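Local coordinates for DegV family protein (Streptococcus agalactiae, PDB 3LUP) that binds a fatty acid, captured here as elaidic acid, and may take part in lipid transport or fatty acid metabolism, at residues A[5-10]-A[77-82]; A[27-32]-A[70-75]. All coordinates share one frame; numbering follows the deposited sequence.

From the N terminus, strand 6-11 comes first and strand 26-29 follows as its parallel neighbour, with backbone hydrogen bonds joining L8 and T10 to Y27 and L29. Both strands then meet the same later element, helix 69-81. Interaction 2 closes the shorter loop, with 37 residues between 27-32 and 70-75. Interaction 1 closes the longer one, with 66 residues between 5-10 and 77-82, and encloses interaction 2 along the chain: the two nest and do not cross. The centres lie about 12 Å apart, and L79 also packs on Y27, so the two contacts adjoin through these residues. Together they fasten helix 69-81 to one face of the four-stranded parallel sheet.

Interaction 1: residues A[5-10]-A[77-82]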
ATOM      1  N   LYS A   5       1.998 -17.353 -19.930  1.00 31.30           N
ATOM      2  CA  LYS A   5       3.140 -16.565 -19.479  1.00 30.56           C
ATOM      3  C   LYS A   5       2.572 -15.282 -18.894  1.00 30.21           C
ATOM      4  O   LYS A   5       2.064 -14.416 -19.618  1.00 29.51           O
ATOM      5  CB  LYS A   5       4.120 -16.291 -20.620  1.00 30.77           C
ATOM      6  CG  LYS A   5       5.347 -15.467 -20.228  1.00 31.17           C
ATOM      7  CD  LYS A   5       6.546 -15.849 -21.080  1.00 32.89           C
ATOM      8  CE  LYS A   5       7.540 -14.712 -21.245  1.00 33.23           C
ATOM      9  NZ  LYS A   5       7.234 -13.940 -22.489  1.00 32.40           N
ATOM     10  N   LEU A   6       2.633 -15.196 -17.569  1.00 29.87           N
ATOM     11  CA  LEU A   6       1.906 -14.184 -16.819  1.00 29.89           C
ATOM     12  C   LEU A   6       2.839 -13.078 -16.348  1.00 30.36           C
ATOM     13  O   LEU A   6       3.922 -13.357 -15.814  1.00 30.83           O
ATOM     14  CB  LEU A   6       1.216 -14.826 -15.617  1.00 29.55           C
ATOM     15  CG  LEU A   6       0.590 -13.916 -14.554  1.00 29.15           C
ATOM     16  CD1 LEU A   6      -0.676 -13.232 -15.098  1.00 28.63           C
ATOM     17  CD2 LEU A   6       0.288 -14.701 -13.287  1.00 27.28           C
ATOM     18  N   ALA A   7       2.432 -11.827 -16.563  1.00 30.25           N
ATOM     19  CA  ALA A   7       3.206 -10.700 -16.084  1.00 30.23           C
ATOM     20  C   ALA A   7       2.532 -10.104 -14.864  1.00 30.77           C
ATOM     21  O   ALA A   7       1.289 -10.118 -14.744  1.00 30.78           O
ATOM     22  CB  ALA A   7       3.354  -9.672 -17.149  1.00 29.96           C
ATOM     23  N   LEU A   8       3.349  -9.581 -13.958  1.00 30.92           N
ATOM     24  CA  LEU A   8       2.817  -8.854 -12.829  1.00 31.80           C
ATOM     25  C   LEU A   8       3.199  -7.391 -12.812  1.00 32.13           C
ATOM     26  O   LEU A   8       4.384  -7.038 -12.823  1.00 31.97           O
ATOM     27  CB  LEU A   8       3.149  -9.541 -11.497  1.00 31.92           C
ATOM     28  CG  LEU A   8       1.907 -10.331 -11.094  1.00 32.44           C
ATOM     29  CD1 LEU A   8       2.075 -11.792 -11.454  1.00 31.97           C
ATOM     30  CD2 LEU A   8       1.545 -10.144  -9.635  1.00 32.12           C
ATOM     31  N   ILE A   9       2.177  -6.538 -12.800  1.00 32.45           N
ATOM     32  CA  ILE A   9       2.422  -5.103 -12.734  1.00 33.02           C
ATOM     33  C   ILE A   9       1.894  -4.487 -11.436  1.00 33.05           C
ATOM     34  O   ILE A   9       0.777  -4.794 -10.961  1.00 32.37           O
ATOM     35  CB  ILE A   9       1.898  -4.330 -13.978  1.00 33.08           C
ATOM     36  CG1 ILE A   9       2.545  -4.849 -15.256  1.00 34.40           C
ATOM     37  CG2 ILE A   9       2.259  -2.869 -13.896  1.00 32.79           C
ATOM     38  CD1 ILE A   9       1.859  -6.025 -15.872  1.00 36.96           C
ATOM     39  N   THR A  10       2.738  -3.626 -10.876  1.00 32.92           N
ATOM     40  CA  THR A  10       2.440  -2.919  -9.655  1.00 33.06           C
ATOM     41  C   THR A  10       3.079  -1.544  -9.709  1.00 32.89           C
ATOM     42  O   THR A  10       3.648  -1.177 -10.723  1.00 32.92           O
ATOM     43  CB  THR A  10       2.922  -3.707  -8.415  1.00 33.08           C
ATOM     44  OG1 THR A  10       2.513  -3.006  -7.229  1.00 33.94           O
ATOM     45  CG2 THR A  10       4.434  -3.880  -8.426  1.00 32.22           C
ATOM     46  N   CYS A  77       1.944  -3.157 -24.239  1.00 37.25           N
ATOM     47  CA  CYS A  77       2.313  -3.465 -25.612  1.00 37.78           C
ATOM     48  C   CYS A  77       3.623  -4.259 -25.654  1.00 37.70           C
ATOM     49  O   CYS A  77       3.707  -5.288 -26.326  1.00 37.50           O
ATOM     50  CB  CYS A  77       2.409  -2.170 -26.422  1.00 37.62           C
ATOM     51  SG  CYS A  77       3.004  -2.389 -28.101  1.00 41.25           S
ATOM     52  N   GLN A  78       4.626  -3.785 -24.911  1.00 38.03           N
ATOM     53  CA  GLN A  78       5.925  -4.465 -24.766  1.00 38.21           C
ATOM     54  C   GLN A  78       5.807  -5.915 -24.256  1.00 37.72           C
ATOM     55  O   GLN A  78       6.489  -6.817 -24.747  1.00 37.66           O
ATOM     56  CB  GLN A  78       6.864  -3.636 -23.868  1.00 38.48           C
ATOM     57  CG  GLN A  78       8.345  -3.982 -23.987  1.00 40.90           C
ATOM     58  CD  GLN A  78       8.862  -3.975 -25.445  1.00 44.97           C
ATOM     59  OE1 GLN A  78       8.469  -3.130 -26.255  1.00 46.49           O
ATOM     60  NE2 GLN A  78       9.757  -4.917 -25.770  1.00 45.59           N
ATOM     61  N   LEU A  79       4.935  -6.133 -23.280  1.00 37.33           N
ATOM     62  CA  LEU A  79       4.707  -7.471 -22.741  1.00 37.18           C
ATOM     63  C   LEU A  79       4.098  -8.407 -23.791  1.00 37.06           C
ATOM     64  O   LEU A  79       4.518  -9.560 -23.924  1.00 36.73           O
ATOM     65  CB  LEU A  79       3.837  -7.403 -21.474  1.00 37.28           C
ATOM     66  CG  LEU A  79       4.473  -6.704 -20.260  1.00 37.15           C
ATOM     67  CD1 LEU A  79       3.439  -6.239 -19.260  1.00 37.26           C
ATOM     68  CD2 LEU A  79       5.471  -7.595 -19.586  1.00 36.69           C
ATOM     69  N   GLU A  80       3.129  -7.887 -24.545  1.00 36.97           N
ATOM     70  CA  GLU A  80       2.488  -8.621 -25.633  1.00 37.07           C
ATOM     71  C   GLU A  80       3.502  -9.141 -26.642  1.00 36.70           C
ATOM     72  O   GLU A  80       3.416 -10.295 -27.057  1.00 36.79           O
ATOM     73  CB  GLU A  80       1.454  -7.736 -26.327  1.00 37.47           C
ATOM     74  CG  GLU A  80       0.669  -8.367 -27.482  1.00 39.32           C
ATOM     75  CD  GLU A  80      -0.399  -7.407 -28.037  1.00 44.03           C
ATOM     76  OE1 GLU A  80      -1.146  -6.782 -27.231  1.00 46.09           O
ATOM     77  OE2 GLU A  80      -0.492  -7.266 -29.281  1.00 45.08           O
ATOM     78  N   LYS A  81       4.453  -8.293 -27.038  1.00 36.22           N
ATOM     79  CA  LYS A  81       5.494  -8.718 -27.980  1.00 35.83           C
ATOM     80  C   LYS A  81       6.677  -9.443 -27.320  1.00 34.98           C
ATOM     81  O   LYS A  81       7.466 -10.096 -27.986  1.00 34.49           O
ATOM     82  CB  LYS A  81       5.937  -7.584 -28.912  1.00 36.05           C
ATOM     83  CG  LYS A  81       6.300  -6.277 -28.260  1.00 37.11           C
ATOM     84  CD  LYS A  81       6.202  -5.142 -29.284  1.00 39.15           C
ATOM     85  CE  LYS A  81       7.135  -3.996 -28.918  1.00 42.28           C
ATOM     86  NZ  LYS A  81       6.809  -2.711 -29.619  1.00 44.70           N
ATOM     87  N   GLU A  82       6.770  -9.357 -26.004  1.00 34.36           N
ATOM     88  CA  GLU A  82       7.756 -10.140 -25.290  1.00 33.80           C
ATOM     89  C   GLU A  82       7.230 -11.579 -25.083  1.00 33.19           C
ATOM     90  O   GLU A  82       7.932 -12.428 -24.510  1.00 33.12           O
ATOM     91  CB  GLU A  82       8.130  -9.440 -23.975  1.00 33.94           C
ATOM     92  CG  GLU A  82       9.613  -9.195 -23.848  1.00 36.01           C
ATOM     93  CD  GLU A  82       9.980  -7.965 -23.019  1.00 40.20           C
ATOM     94  OE1 GLU A  82       9.459  -7.802 -21.881  1.00 41.74           O
ATOM     95  OE2 GLU A  82      10.823  -7.168 -23.507  1.00 40.84           O
TER
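A7 on strand 6-11 and L79 on helix 69-81 bring the two backbones closest, CA to CA 7.5 Å, a spacing at which one layer of side chains can bridge helix and strand. L79 is the bridging residue. With its CG beside the backbone N (chi1 -66°), both methyls come against the strand. CD2 meets A7 alone, 3.8 Å from A7 CB, while L79 CD1 reaches I9 CD1 tip to tip at 3.7 Å and also lies near A7 CB. The contact is thus apolar and largely buried at its centre; Y27 and Y84 also press on L79. At the end nearer the surface, the K5 chain bends at chi2 and chi4 and brings NZ to 2.6 Å from E82 O; K5 also makes a cation-pi contact with Y84. The K5 amine and the E82 carboxylate do not pair, since K5 NZ lies 6.6 Å from E82 OE1. A7 and I9 direct their CB atoms to helix 69-81, whereas L8 turns to the other face of the sheet and packs on helix 124-138. Helices on both faces of a parallel sheet are the layered alpha/beta architecture expected of the N-terminal part of a DegV protein.

Interaction 2: residues A[27-32]-A[70-75]; sequences YVLDIP and AELDDL. With GOL (glycerol), chain C.
L75 is the central helix residue of this contact: one of its methyls meets Y27 alone, the other touches both Y27 and L29. Strand 27-29 and helix 70-75 run nearly antiparallel (160° between their N-to-C directions), with axes 9.8 Å apart. The CB of L75 points toward the strand; with CG anti to the backbone N (chi1 -177°), CD1 and CD2 come against Y27. L75 CD1 lies obliquely to the Y27 ring, 3.7 Å from Y27 CD1, while L75 CD2 approaches the root of the same side chain, 3.6 Å from Y27 CB. That second methyl also meets L29, with L75 CD2 3.8 Å from L29 CD1. The other L29 branch serves the preceding helical turn, where L29 CD2 lies 4.1 Å from L72 CB. L29 and L72 cross obliquely, and F99 packs on L29 while L72 is backed by I103 and L106. I9 of the adjacent strand touches Y27, L29 and L75. The phenol end of Y27 is fixed elsewhere, by a hydrogen bond to the hydroxyl of Y84.

Beside this apolar patch a glycerol, probably from the crystallisation liquor, bridges the segments. D30 N donates to its O3 (2.8 Å, 156° at the hydrogen), and glycerol O3 in turn donates to E71 OE1 at 2.7 Å. One hydroxyl thus joins the amide just past the strand to a helix carboxylate; D30 and E71 make no direct hydrogen bond.

Past the strand the chain runs to I31, which touches the bound elaidic acid, whereas the L29 side chain remains about 11 Å from that ligand. The contact is therefore structural packing at a distance from the ligand: helix 69-81 laid along strand 26-29, the outermost strand on this side of the parallel sheet, as in the layered alpha/beta fold of the DegV family.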
ATOM      1  N   TYR A  27       6.801  -6.096 -12.985  1.00 33.90           N
ATOM      2  CA  TYR A  27       7.030  -4.744 -13.497  1.00 33.78           C
ATOM      3  C   TYR A  27       6.453  -3.692 -12.546  1.00 33.82           C
ATOM      4  O   TYR A  27       5.325  -3.838 -12.054  1.00 34.06           O
ATOM      5  CB  TYR A  27       6.472  -4.616 -14.916  1.00 33.52           C
ATOM      6  CG  TYR A  27       7.082  -5.636 -15.848  1.00 33.50           C
ATOM      7  CD1 TYR A  27       8.163  -5.301 -16.665  1.00 32.48           C
ATOM      8  CD2 TYR A  27       6.599  -6.959 -15.884  1.00 33.46           C
ATOM      9  CE1 TYR A  27       8.746  -6.249 -17.512  1.00 32.53           C
ATOM     10  CE2 TYR A  27       7.174  -7.919 -16.718  1.00 32.27           C
ATOM     11  CZ  TYR A  27       8.248  -7.556 -17.530  1.00 33.09           C
ATOM     12  OH  TYR A  27       8.816  -8.494 -18.365  1.00 32.68           O
ATOM     13  N   VAL A  28       7.242  -2.655 -12.268  1.00 33.73           N
ATOM     14  CA  VAL A  28       6.883  -1.652 -11.266  1.00 33.64           C
ATOM     15  C   VAL A  28       6.837  -0.272 -11.882  1.00 34.05           C
ATOM     16  O   VAL A  28       7.868   0.256 -12.312  1.00 34.04           O
ATOM     17  CB  VAL A  28       7.885  -1.586 -10.068  1.00 33.39           C
ATOM     18  CG1 VAL A  28       7.283  -0.760  -8.970  1.00 33.46           C
ATOM     19  CG2 VAL A  28       8.248  -2.961  -9.540  1.00 32.32           C
ATOM     20  N   LEU A  29       5.641   0.306 -11.898  1.00 34.51           N
ATOM     21  CA  LEU A  29       5.420   1.679 -12.355  1.00 35.47           C
ATOM     22  C   LEU A  29       5.817   2.679 -11.275  1.00 35.91           C
ATOM     23  O   LEU A  29       5.497   2.469 -10.105  1.00 36.20           O
ATOM     24  CB  LEU A  29       3.938   1.882 -12.672  1.00 35.33           C
ATOM     25  CG  LEU A  29       3.355   1.532 -14.035  1.00 36.10           C
ATOM     26  CD1 LEU A  29       4.071   0.369 -14.673  1.00 38.36           C
ATOM     27  CD2 LEU A  29       1.860   1.247 -13.910  1.00 35.87           C
ATOM     28  N   ASP A  30       6.478   3.772 -11.666  1.00 36.26           N
ATOM     29  CA  ASP A  30       6.874   4.813 -10.712  1.00 36.99           C
ATOM     30  C   ASP A  30       5.772   5.814 -10.380  1.00 37.08           C
ATOM     31  O   ASP A  30       5.011   6.235 -11.250  1.00 37.63           O
ATOM     32  CB  ASP A  30       8.113   5.560 -11.201  1.00 37.19           C
ATOM     33  CG  ASP A  30       9.312   4.642 -11.388  1.00 38.80           C
ATOM     34  OD1 ASP A  30       9.490   3.685 -10.593  1.00 39.59           O
ATOM     35  OD2 ASP A  30      10.078   4.874 -12.349  1.00 40.66           O
ATOM     36  N   ILE A  31       5.698   6.184  -9.105  1.00 37.36           N
ATOM     37  CA  ILE A  31       4.795   7.247  -8.635  1.00 37.30           C
ATOM     38  C   ILE A  31       5.575   8.522  -8.331  1.00 37.51           C
ATOM     39  O   ILE A  31       6.425   8.532  -7.448  1.00 37.67           O
ATOM     40  CB  ILE A  31       3.972   6.816  -7.383  1.00 37.15           C
ATOM     41  CG1 ILE A  31       3.166   5.540  -7.693  1.00 36.08           C
ATOM     42  CG2 ILE A  31       3.077   7.976  -6.903  1.00 36.55           C
ATOM     43  CD1 ILE A  31       2.387   4.959  -6.540  1.00 34.53           C
ATOM     44  N   PRO A  32       5.301   9.596  -9.079  1.00 37.93           N
ATOM     45  CA  PRO A  32       5.977  10.868  -8.846  1.00 38.25           C
ATOM     46  C   PRO A  32       5.543  11.574  -7.555  1.00 38.68           C
ATOM     47  O   PRO A  32       4.380  11.498  -7.155  1.00 38.48           O
ATOM     48  CB  PRO A  32       5.571  11.707 -10.064  1.00 38.24           C
ATOM     49  CG  PRO A  32       5.137  10.707 -11.105  1.00 37.90           C
ATOM     50  CD  PRO A  32       4.468   9.637 -10.295  1.00 38.24           C
ATOM     51  N   ALA A  70       0.466   6.401 -19.948  1.00 36.79           N
ATOM     52  CA  ALA A  70       1.267   6.147 -21.138  1.00 36.44           C
ATOM     53  C   ALA A  70       2.329   5.080 -20.884  1.00 36.34           C
ATOM     54  O   ALA A  70       2.606   4.268 -21.762  1.00 36.31           O
ATOM     55  CB  ALA A  70       1.901   7.434 -21.641  1.00 36.10           C
ATOM     56  N   GLU A  71       2.908   5.077 -19.688  1.00 36.22           N
ATOM     57  CA  GLU A  71       3.916   4.083 -19.339  1.00 36.67           C
ATOM     58  C   GLU A  71       3.314   2.691 -19.220  1.00 36.50           C
ATOM     59  O   GLU A  71       3.887   1.723 -19.709  1.00 36.45           O
ATOM     60  CB  GLU A  71       4.634   4.450 -18.046  1.00 36.61           C
ATOM     61  CG  GLU A  71       5.650   5.537 -18.212  1.00 38.66           C
ATOM     62  CD  GLU A  71       6.643   5.588 -17.071  1.00 42.36           C
ATOM     63  OE1 GLU A  71       6.343   5.026 -15.996  1.00 44.59           O
ATOM     64  OE2 GLU A  71       7.728   6.187 -17.247  1.00 43.32           O
ATOM     65  N   LEU A  72       2.163   2.599 -18.564  1.00 36.58           N
ATOM     66  CA  LEU A  72       1.420   1.351 -18.513  1.00 36.88           C
ATOM     67  C   LEU A  72       1.083   0.876 -19.927  1.00 37.27           C
ATOM     68  O   LEU A  72       1.359  -0.271 -20.293  1.00 37.52           O
ATOM     69  CB  LEU A  72       0.142   1.503 -17.672  1.00 36.58           C
ATOM     70  CG  LEU A  72      -0.758   0.266 -17.481  1.00 36.13           C
ATOM     71  CD1 LEU A  72       0.022  -1.043 -17.203  1.00 33.25           C
ATOM     72  CD2 LEU A  72      -1.820   0.524 -16.402  1.00 34.85           C
ATOM     73  N   ASP A  73       0.497   1.772 -20.714  1.00 37.64           N
ATOM     74  CA  ASP A  73       0.104   1.477 -22.080  1.00 37.99           C
ATOM     75  C   ASP A  73       1.244   0.866 -22.880  1.00 37.84           C
ATOM     76  O   ASP A  73       1.067  -0.180 -23.502  1.00 37.83           O
ATOM     77  CB  ASP A  73      -0.379   2.745 -22.764  1.00 38.39           C
ATOM     78  CG  ASP A  73      -0.884   2.488 -24.148  1.00 40.19           C
ATOM     79  OD1 ASP A  73      -1.652   1.513 -24.308  1.00 42.50           O
ATOM     80  OD2 ASP A  73      -0.512   3.248 -25.072  1.00 42.25           O
ATOM     81  N   ASP A  74       2.404   1.521 -22.845  1.00 37.66           N
ATOM     82  CA  ASP A  74       3.603   1.066 -23.552  1.00 37.81           C
ATOM     83  C   ASP A  74       4.194  -0.240 -22.977  1.00 37.58           C
ATOM     84  O   ASP A  74       4.762  -1.059 -23.716  1.00 37.39           O
ATOM     85  CB  ASP A  74       4.667   2.177 -23.574  1.00 38.08           C
ATOM     86  CG  ASP A  74       4.194   3.458 -24.301  1.00 39.80           C
ATOM     87  OD1 ASP A  74       3.443   3.362 -25.307  1.00 40.57           O
ATOM     88  OD2 ASP A  74       4.593   4.573 -23.866  1.00 41.21           O
ATOM     89  N   LEU A  75       4.061  -0.423 -21.663  1.00 37.29           N
ATOM     90  CA  LEU A  75       4.486  -1.651 -20.998  1.00 37.01           C
ATOM     91  C   LEU A  75       3.611  -2.841 -21.412  1.00 37.07           C
ATOM     92  O   LEU A  75       4.109  -3.954 -21.620  1.00 36.92           O
ATOM     93  CB  LEU A  75       4.444  -1.487 -19.479  1.00 36.66           C
ATOM     94  CG  LEU A  75       4.941  -2.683 -18.657  1.00 36.78           C
ATOM     95  CD1 LEU A  75       6.381  -3.080 -19.009  1.00 36.44           C
ATOM     96  CD2 LEU A  75       4.843  -2.370 -17.193  1.00 37.47           C
TER
HETATM   97  C1  GOL C 302       8.060   1.650 -16.673  1.00 65.20           C
HETATM   98  O1  GOL C 302       7.921   0.251 -16.818  1.00 65.75           O
HETATM   99  C2  GOL C 302       8.782   1.911 -15.359  1.00 65.13           C
HETATM  100  O2  GOL C 302      10.104   1.425 -15.420  1.00 65.41           O
HETATM  101  C3  GOL C 302       8.804   3.399 -15.057  1.00 64.86           C
HETATM  102  O3  GOL C 302       7.749   3.708 -14.172  1.00 64.22           O